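Local coordinates for putative ABC transporter, ATP-binding protein ComA (Streptococcus mutans, PDB 3K8U) that is the peptidase domain of a putative ABC transporter ATP-binding protein and has the papain-like fold of the C39 family, at residues Ala20-Val25 and Ala36-Leu41. Residues are numbered along the deposited sequence; the frame is centred on the assembly and turned at random.
Sequences AVLASV and AYLREL
L38 reaches across from the short helix 35-41 and sets its CD1 methyl against helix 17-28, joining two helices of this C39 peptidase domain, a member of the papain-like CA clan. That methyl makes the closest contacts: it lies 3.6 Å from A23 CB and 3.5 Å from A23 N, so it rests on the helix backbone as much as on the alanine side chain. With CG anti to the carbonyl carbon (chi1 -64°) and an extended chi2 of -178°, L38 carries CD1 far enough to bridge the gap; the closest CA atoms of 20-25 and 36-41, those of A23 and L38, are 7.4 Å apart. L22 closes one flank more loosely, its CG 4.0 Å from L38 CD1 and its CD2 4.1 Å from L38 CD2, and also touches A57 and A58 of helix 51-60 and L138 of strand 134-140. The solvent side of helix 35-41 carries A36 and E40, whose side chains point well away from helix 17-28, while Y37 is exposed on a flank; R39, partly exposed, pairs with D16 through NE. Helix 17-28 instead turns V21 and S24 onto V99 of the antiparallel sheet. S24 OG also bonds back to A20 O at 2.8 Å, lying 36° out of the carbonyl plane, while S24 N approaches that oxygen from the other face.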
loop_
_atom_site.group_PDB
_atom_site.type_symbol
_atom_site.label_atom_id
_atom_site.label_comp_id
_atom_site.label_asym_id
_atom_site.label_seq_id
_atom_site.Cartn_x
_atom_site.Cartn_y
_atom_site.Cartn_z
ATOM N N ALA A 20 8.180 -0.553 -0.463
ATOM C CA ALA A 20 7.686 -1.888 -0.125
ATOM C C ALA A 20 6.269 -2.180 -0.613
ATOM O O ALA A 20 6.033 -3.235 -1.205
ATOM C CB ALA A 20 7.792 -2.139 1.374
ATOM N N VAL A 21 5.318 -1.278 -0.357
ATOM C CA VAL A 21 3.949 -1.520 -0.822
ATOM C C VAL A 21 3.877 -1.524 -2.347
ATOM O O VAL A 21 3.144 -2.320 -2.927
ATOM C CB VAL A 21 2.896 -0.527 -0.225
ATOM C CG1 VAL A 21 2.844 -0.681 1.288
ATOM C CG2 VAL A 21 3.195 0.913 -0.621
ATOM N N LEU A 22 4.665 -0.668 -2.994
ATOM C CA LEU A 22 4.675 -0.621 -4.452
ATOM C C LEU A 22 5.233 -1.934 -5.006
ATOM O O LEU A 22 4.673 -2.504 -5.943
ATOM C CB LEU A 22 5.487 0.575 -4.961
ATOM C CG LEU A 22 5.584 0.739 -6.485
ATOM C CD1 LEU A 22 4.197 0.761 -7.115
ATOM C CD2 LEU A 22 6.344 2.013 -6.818
ATOM N N ALA A 23 6.314 -2.424 -4.405
ATOM C CA ALA A 23 6.920 -3.686 -4.833
ATOM C C ALA A 23 5.926 -4.834 -4.643
ATOM O O ALA A 23 5.839 -5.744 -5.477
ATOM C CB ALA A 23 8.203 -3.960 -4.042
ATOM N N SER A 24 5.160 -4.771 -3.558
ATOM C CA SER A 24 4.165 -5.796 -3.250
ATOM C C SER A 24 3.088 -5.889 -4.325
ATOM O O SER A 24 2.789 -6.981 -4.822
ATOM C CB SER A 24 3.515 -5.521 -1.890
ATOM O OG SER A 24 4.477 -5.522 -0.849
ATOM N N VAL A 25 2.505 -4.748 -4.680
ATOM C CA VAL A 25 1.460 -4.702 -5.699
ATOM C C VAL A 25 2.019 -5.127 -7.054
ATOM O O VAL A 25 1.406 -5.928 -7.763
ATOM C CB VAL A 25 0.829 -3.296 -5.802
ATOM C CG1 VAL A 25 -0.132 -3.226 -6.987
ATOM C CG2 VAL A 25 0.083 -2.969 -4.510
ATOM N N ALA A 36 15.516 -1.131 -3.291
ATOM C CA ALA A 36 16.524 -0.117 -3.603
ATOM C C ALA A 36 16.189 0.623 -4.897
ATOM O O ALA A 36 16.363 1.840 -4.992
ATOM C CB ALA A 36 17.914 -0.756 -3.694
ATOM N N TYR A 37 15.696 -0.117 -5.885
ATOM C CA TYR A 37 15.326 0.460 -7.175
ATOM C C TYR A 37 14.095 1.360 -7.052
ATOM O O TYR A 37 14.083 2.480 -7.565
ATOM C CB TYR A 37 15.058 -0.658 -8.183
ATOM C CG TYR A 37 14.615 -0.201 -9.556
ATOM C CD1 TYR A 37 15.486 0.485 -10.401
ATOM C CD2 TYR A 37 13.333 -0.488 -10.024
ATOM C CE1 TYR A 37 15.093 0.869 -11.681
ATOM C CE2 TYR A 37 12.928 -0.108 -11.299
ATOM C CZ TYR A 37 13.813 0.568 -12.123
ATOM O OH TYR A 37 13.418 0.940 -13.386
ATOM N N LEU A 38 13.063 0.868 -6.373
ATOM C CA LEU A 38 11.833 1.638 -6.200
ATOM C C LEU A 38 12.028 2.839 -5.285
ATOM O O LEU A 38 11.354 3.857 -5.440
ATOM C CB LEU A 38 10.695 0.745 -5.696
ATOM C CG LEU A 38 10.283 -0.357 -6.675
ATOM C CD1 LEU A 38 9.130 -1.154 -6.100
ATOM C CD2 LEU A 38 9.886 0.260 -8.010
ATOM N N ARG A 39 12.967 2.730 -4.351
ATOM C CA ARG A 39 13.268 3.824 -3.432
ATOM C C ARG A 39 13.759 5.012 -4.256
ATOM O O ARG A 39 13.375 6.159 -4.011
ATOM C CB ARG A 39 14.355 3.403 -2.439
ATOM C CG ARG A 39 14.653 4.435 -1.353
ATOM C CD ARG A 39 15.924 4.091 -0.582
ATOM N NE ARG A 39 15.845 2.782 0.063
ATOM C CZ ARG A 39 16.693 1.782 -0.157
ATOM N NH1 ARG A 39 17.698 1.926 -1.015
ATOM N NH2 ARG A 39 16.554 0.643 0.503
ATOM N N GLU A 40 14.605 4.720 -5.241
ATOM C CA GLU A 40 15.153 5.746 -6.122
ATOM C C GLU A 40 14.084 6.314 -7.062
ATOM O O GLU A 40 13.975 7.532 -7.222
ATOM C CB GLU A 40 16.337 5.175 -6.916
ATOM C CG GLU A 40 16.908 6.096 -8.000
ATOM C CD GLU A 40 17.357 7.453 -7.477
ATOM O OE1 GLU A 40 17.775 7.550 -6.301
ATOM O OE2 GLU A 40 17.297 8.430 -8.256
ATOM N N LEU A 41 13.275 5.431 -7.645
ATOM C CA LEU A 41 12.211 5.835 -8.564
ATOM C C LEU A 41 11.111 6.672 -7.917
ATOM O O LEU A 41 10.498 7.515 -8.579
ATOM C CB LEU A 41 11.578 4.610 -9.222
ATOM C CG LEU A 41 11.985 4.276 -10.657
ATOM C CD1 LEU A 41 13.481 4.022 -10.737
ATOM C CD2 LEU A 41 11.197 3.065 -11.134
#